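PDB 5EC0: Alp7A from Bacillus subtilis, which binds adenine nucleotide and, as a plasmid-encoded actin-like protein of the bacterial cytoskeleton, probably forms filaments that segregate plasmid DNA. Local coordinates for residues Asp212-Pro224 against Asp234-His246. Sequence-based numbering, arbitrary orientation.
Sequences DLGGGTDDLVLLP and DSFVSNTAPFLAH. With ADP (adenosine-5'-diphosphate), chain D.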
loop_
_atom_site.group_PDB
_atom_site.type_symbol
_atom_site.label_atom_id
_atom_site.label_comp_id
_atom_site.label_asym_id
_atom_site.label_seq_id
_atom_site.Cartn_x
_atom_site.Cartn_y
_atom_site.Cartn_z
ATOM N N ASP A 212 11.290 1.736 -3.124
ATOM C CA ASP A 212 10.009 1.661 -2.431
ATOM C C ASP A 212 10.241 1.754 -0.913
ATOM O O ASP A 212 10.474 0.741 -0.243
ATOM C CB ASP A 212 9.291 0.358 -2.812
ATOM C CG ASP A 212 7.847 0.299 -2.323
ATOM O OD1 ASP A 212 7.432 1.143 -1.492
ATOM O OD2 ASP A 212 7.133 -0.630 -2.757
ATOM N N LEU A 213 10.200 2.970 -0.377
ATOM C CA LEU A 213 10.500 3.165 1.040
ATOM C C LEU A 213 9.229 3.094 1.873
ATOM O O LEU A 213 8.389 3.991 1.795
ATOM C CB LEU A 213 11.207 4.516 1.275
ATOM C CG LEU A 213 12.385 4.879 0.347
ATOM C CD1 LEU A 213 12.907 6.310 0.586
ATOM C CD2 LEU A 213 13.514 3.867 0.446
ATOM N N GLY A 214 9.107 2.046 2.685
ATOM C CA GLY A 214 7.923 1.844 3.499
ATOM C C GLY A 214 8.173 1.935 4.997
ATOM O O GLY A 214 9.297 2.171 5.439
ATOM N N GLY A 215 7.114 1.748 5.779
ATOM C CA GLY A 215 7.200 1.782 7.231
ATOM C C GLY A 215 8.021 0.635 7.785
ATOM O O GLY A 215 8.783 0.825 8.725
ATOM N N GLY A 216 7.893 -0.551 7.191
ATOM C CA GLY A 216 8.543 -1.732 7.740
ATOM C C GLY A 216 9.640 -2.361 6.895
ATOM O O GLY A 216 10.455 -3.137 7.404
ATOM N N THR A 217 9.649 -2.055 5.601
ATOM C CA THR A 217 10.721 -2.504 4.700
ATOM C C THR A 217 11.113 -1.414 3.707
ATOM O O THR A 217 10.355 -0.460 3.467
ATOM C CB THR A 217 10.329 -3.758 3.866
ATOM O OG1 THR A 217 9.282 -3.421 2.951
ATOM C CG2 THR A 217 9.877 -4.916 4.753
ATOM N N ASP A 218 12.288 -1.580 3.114
ATOM C CA ASP A 218 12.715 -0.752 1.993
ATOM C C ASP A 218 13.121 -1.647 0.824
ATOM O O ASP A 218 14.101 -2.381 0.909
ATOM C CB ASP A 218 13.859 0.169 2.415
ATOM C CG ASP A 218 13.442 1.120 3.515
ATOM O OD1 ASP A 218 12.562 1.970 3.264
ATOM O OD2 ASP A 218 13.976 1.011 4.637
ATOM N N ASP A 219 12.350 -1.595 -0.256
ATOM C CA ASP A 219 12.539 -2.515 -1.378
ATOM C C ASP A 219 13.048 -1.792 -2.619
ATOM O O ASP A 219 12.517 -0.748 -3.011
ATOM C CB ASP A 219 11.233 -3.244 -1.694
ATOM C CG ASP A 219 10.541 -3.775 -0.444
ATOM O OD1 ASP A 219 10.889 -4.883 0.004
ATOM O OD2 ASP A 219 9.659 -3.074 0.094
ATOM N N LEU A 220 14.082 -2.348 -3.236
ATOM C CA LEU A 220 14.701 -1.698 -4.380
ATOM C C LEU A 220 14.697 -2.597 -5.606
ATOM O O LEU A 220 14.968 -3.802 -5.512
ATOM C CB LEU A 220 16.132 -1.274 -4.040
ATOM C CG LEU A 220 16.276 -0.317 -2.849
ATOM C CD1 LEU A 220 16.596 -1.074 -1.579
ATOM C CD2 LEU A 220 17.354 0.711 -3.125
ATOM N N VAL A 221 14.374 -2.004 -6.752
ATOM C CA VAL A 221 14.381 -2.718 -8.024
ATOM C C VAL A 221 15.278 -2.009 -9.042
ATOM O O VAL A 221 15.189 -0.794 -9.209
ATOM C CB VAL A 221 12.974 -2.834 -8.610
ATOM C CG1 VAL A 221 12.949 -3.916 -9.679
ATOM C CG2 VAL A 221 11.980 -3.147 -7.513
ATOM N N LEU A 222 16.144 -2.753 -9.721
ATOM C CA LEU A 222 17.001 -2.141 -10.741
ATOM C C LEU A 222 16.348 -2.285 -12.120
ATOM O O LEU A 222 16.221 -3.393 -12.645
ATOM C CB LEU A 222 18.404 -2.756 -10.715
ATOM C CG LEU A 222 19.474 -2.167 -11.650
ATOM C CD1 LEU A 222 19.641 -0.686 -11.369
ATOM C CD2 LEU A 222 20.815 -2.896 -11.485
ATOM N N LEU A 223 15.897 -1.163 -12.683
ATOM C CA LEU A 223 15.254 -1.160 -13.997
ATOM C C LEU A 223 16.200 -0.655 -15.078
ATOM O O LEU A 223 16.645 0.494 -15.030
ATOM C CB LEU A 223 13.986 -0.299 -13.994
ATOM C CG LEU A 223 12.968 -0.559 -12.874
ATOM C CD1 LEU A 223 11.786 0.378 -12.994
ATOM C CD2 LEU A 223 12.492 -1.991 -12.865
ATOM N N PRO A 224 16.495 -1.508 -16.066
ATOM C CA PRO A 224 17.323 -1.109 -17.206
ATOM C C PRO A 224 16.679 0.043 -17.971
ATOM O O PRO A 224 15.450 0.163 -17.963
ATOM C CB PRO A 224 17.386 -2.382 -18.067
ATOM C CG PRO A 224 17.040 -3.499 -17.137
ATOM C CD PRO A 224 16.055 -2.909 -16.163
ATOM N N ASP A 234 18.545 -10.881 -9.120
ATOM C CA ASP A 234 19.481 -10.020 -8.398
ATOM C C ASP A 234 19.080 -8.550 -8.450
ATOM O O ASP A 234 19.617 -7.731 -7.696
ATOM C CB ASP A 234 20.896 -10.179 -8.956
ATOM C CG ASP A 234 21.521 -11.506 -8.589
ATOM O OD1 ASP A 234 21.491 -11.862 -7.386
ATOM O OD2 ASP A 234 22.045 -12.183 -9.502
ATOM N N SER A 235 18.140 -8.221 -9.335
ATOM C CA SER A 235 17.697 -6.839 -9.506
ATOM C C SER A 235 16.602 -6.454 -8.514
ATOM O O SER A 235 16.102 -5.327 -8.546
ATOM C CB SER A 235 17.194 -6.611 -10.933
ATOM O OG SER A 235 18.178 -6.980 -11.886
ATOM N N PHE A 236 16.241 -7.400 -7.648
ATOM C CA PHE A 236 15.198 -7.211 -6.640
ATOM C C PHE A 236 15.802 -7.349 -5.257
ATOM O O PHE A 236 16.291 -8.426 -4.916
ATOM C CB PHE A 236 14.075 -8.259 -6.759
ATOM C CG PHE A 236 13.316 -8.250 -8.058
ATOM C CD1 PHE A 236 13.785 -8.961 -9.161
ATOM C CD2 PHE A 236 12.083 -7.619 -8.147
ATOM C CE1 PHE A 236 13.065 -8.992 -10.344
ATOM C CE2 PHE A 236 11.350 -7.636 -9.325
ATOM C CZ PHE A 236 11.842 -8.327 -10.430
ATOM N N VAL A 237 15.748 -6.305 -4.434
ATOM C CA VAL A 237 16.320 -6.414 -3.094
ATOM C C VAL A 237 15.407 -5.798 -2.034
ATOM O O VAL A 237 14.825 -4.741 -2.249
ATOM C CB VAL A 237 17.719 -5.759 -3.032
ATOM C CG1 VAL A 237 18.217 -5.673 -1.597
ATOM C CG2 VAL A 237 18.724 -6.533 -3.905
ATOM N N SER A 238 15.270 -6.486 -0.898
ATOM C CA SER A 238 14.520 -5.971 0.240
ATOM C C SER A 238 15.409 -5.774 1.477
ATOM O O SER A 238 16.236 -6.629 1.785
ATOM C CB SER A 238 13.363 -6.910 0.569
ATOM O OG SER A 238 12.448 -6.290 1.455
ATOM N N ASN A 239 15.237 -4.651 2.182
ATOM C CA ASN A 239 15.974 -4.383 3.435
ATOM C C ASN A 239 15.085 -4.313 4.670
ATOM O O ASN A 239 13.937 -3.887 4.564
ATOM C CB ASN A 239 16.725 -3.063 3.330
ATOM C CG ASN A 239 17.890 -3.128 2.388
ATOM O OD1 ASN A 239 18.937 -3.682 2.713
ATOM N ND2 ASN A 239 17.723 -2.551 1.206
ATOM N N THR A 240 15.617 -4.687 5.838
ATOM C CA THR A 240 14.870 -4.540 7.088
ATOM C C THR A 240 15.688 -3.998 8.285
ATOM O O THR A 240 16.230 -4.755 9.101
ATOM C CB THR A 240 14.217 -5.872 7.490
ATOM O OG1 THR A 240 13.510 -6.407 6.362
ATOM C CG2 THR A 240 13.236 -5.655 8.632
ATOM N N ALA A 241 15.767 -2.666 8.352
ATOM C CA ALA A 241 16.092 -1.896 9.567
ATOM C C ALA A 241 15.124 -0.706 9.596
ATOM O O ALA A 241 15.499 0.422 9.267
ATOM C CB ALA A 241 17.543 -1.429 9.567
ATOM N N PRO A 242 13.868 -0.966 9.990
ATOM C CA PRO A 242 12.708 -0.186 9.538
ATOM C C PRO A 242 12.577 1.238 10.059
ATOM O O PRO A 242 13.135 1.617 11.094
ATOM C CB PRO A 242 11.528 -1.019 10.041
ATOM C CG PRO A 242 12.037 -1.648 11.290
ATOM C CD PRO A 242 13.492 -1.961 11.012
ATOM N N PHE A 243 11.796 2.010 9.314
ATOM C CA PHE A 243 11.437 3.377 9.665
ATOM C C PHE A 243 10.670 3.479 10.990
ATOM O O PHE A 243 10.877 4.415 11.770
ATOM C CB PHE A 243 10.601 3.974 8.534
ATOM C CG PHE A 243 10.122 5.364 8.794
ATOM C CD1 PHE A 243 11.018 6.417 8.871
ATOM C CD2 PHE A 243 8.770 5.625 8.924
ATOM C CE1 PHE A 243 10.569 7.705 9.095
ATOM C CE2 PHE A 243 8.316 6.910 9.142
ATOM C CZ PHE A 243 9.217 7.955 9.225
ATOM N N LEU A 244 9.783 2.520 11.237
ATOM C CA LEU A 244 8.987 2.536 12.460
ATOM C C LEU A 244 9.858 2.384 13.708
ATOM O O LEU A 244 9.578 2.989 14.747
ATOM C CB LEU A 244 7.922 1.444 12.423
ATOM C CG LEU A 244 6.769 1.772 11.477
ATOM C CD1 LEU A 244 5.863 0.580 11.309
ATOM C CD2 LEU A 244 5.988 2.968 11.996
ATOM N N ALA A 245 10.918 1.589 13.603
ATOM C CA ALA A 245 11.824 1.423 14.730
ATOM C C ALA A 245 12.551 2.734 14.968
ATOM O O ALA A 245 12.858 3.095 16.105
ATOM C CB ALA A 245 12.806 0.294 14.481
ATOM N N HIS A 246 12.801 3.460 13.886
ATOM C CA HIS A 246 13.506 4.731 13.986
ATOM C C HIS A 246 12.612 5.768 14.676
ATOM O O HIS A 246 13.090 6.595 15.448
ATOM C CB HIS A 246 13.945 5.212 12.605
ATOM C CG HIS A 246 14.710 6.496 12.624
ATOM N ND1 HIS A 246 16.086 6.545 12.605
ATOM C CD2 HIS A 246 14.287 7.783 12.654
ATOM C CE1 HIS A 246 16.482 7.807 12.623
ATOM N NE2 HIS A 246 15.410 8.576 12.654
HETATM P PB ADP D . 4.228 -0.045 4.631
HETATM O O1B ADP D . 3.162 -0.698 3.759
HETATM O O2B ADP D . 5.472 -0.876 4.901
HETATM O O3B ADP D . 3.735 0.622 5.893
HETATM P PA ADP D . 3.850 2.381 3.094
HETATM O O1A ADP D . 2.374 2.106 3.275
HETATM O O2A ADP D . 4.394 2.748 1.725
HETATM O O3A ADP D . 4.754 1.186 3.717
HETATM O "O5'" ADP D . 4.284 3.539 4.104
HETATM C "C5'" ADP D . 3.589 3.796 5.318
HETATM C "C4'" ADP D . 4.082 5.163 5.743
HETATM O "O4'" ADP D . 3.466 6.135 4.903
HETATM C "C3'" ADP D . 3.710 5.558 7.159
HETATM O "O3'" ADP D . 4.802 5.324 8.047
HETATM C "C2'" ADP D . 3.430 7.046 7.073
HETATM O "O2'" ADP D . 4.489 7.730 7.742
HETATM C "C1'" ADP D . 3.465 7.381 5.586
HETATM N N9 ADP D . 2.315 8.184 5.111
HETATM C C8 ADP D . 2.458 9.274 4.327
HETATM N N7 ADP D . 1.259 9.821 4.028
HETATM C C5 ADP D . 0.322 9.061 4.617
HETATM C C6 ADP D . -1.152 9.117 4.678
HETATM N N6 ADP D . -1.815 10.112 4.028
HETATM N N1 ADP D . -1.782 8.153 5.385
HETATM C C2 ADP D . -1.089 7.184 6.025
HETATM N N3 ADP D . 0.263 7.063 6.019
HETATM C C4 ADP D . 1.013 7.977 5.337
HETATM O O HOH W 1 11.473 0.791 6.452
HETATM O O HOH W 2 15.036 -1.004 6.365
HETATM O O HOH W 3 17.911 -5.336 -13.963
#
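Leu-220 and Val-237 face each other as a hydrogen-bonded antiparallel pair, and their bonds are nearly linear: Leu-220 N reaches Val-237 O at 2.7 Å, with 172° at the hydrogen. Two residue pairs further along, the Leu-220 side chain slants across that of Asn-239, the partner of Asp-218. Its CG stands opposite the carbonyl carbon (chi1 -59°), bringing CD1 to 3.3 Å from Asn-239 ND2, an amide nitrogen buried here without a polar partner. The far end of the ladder closes at Ser-235, whose O accepts Leu-222 N in its carbonyl plane while its CB packs on Leu-222 CB at 4.0 Å; water 3 links Ser-235 OG to Leu-222 O.

Strand 236-239 is thereby added as an edge to the five-stranded sheet of an actin-type ATPase domain, and the hairpin 212-219 brings the glycine turn of its phosphate-binding loop up to ADP. Within that turn, Gly-215 N donates to the bridging O3A of ADP at 3.2 Å. Gly-215 O turns the other way and takes Leu-244 N from the first turn of helix 243-254, with Leu-244 CG resting 3.5 Å from the same oxygen. Phe-243 presents a ring edge to ADP O3'.

On the sheet face shared with Val-221 and Phe-236, Asp-219 OD1 accepts Ser-238 OG at 2.6 Å on its anti side, and OD2 receives Thr-217 OG1 on the syn side; both hydroxyls sit out of the carboxylate plane, the first by 30°. An alanine here, with no carboxylate, would probably leave both the Ser-238 and the Thr-217 hydroxyls without their acceptor. Trp-132 of helix 131-134 touches the side chains of both Thr-217 and Ser-238.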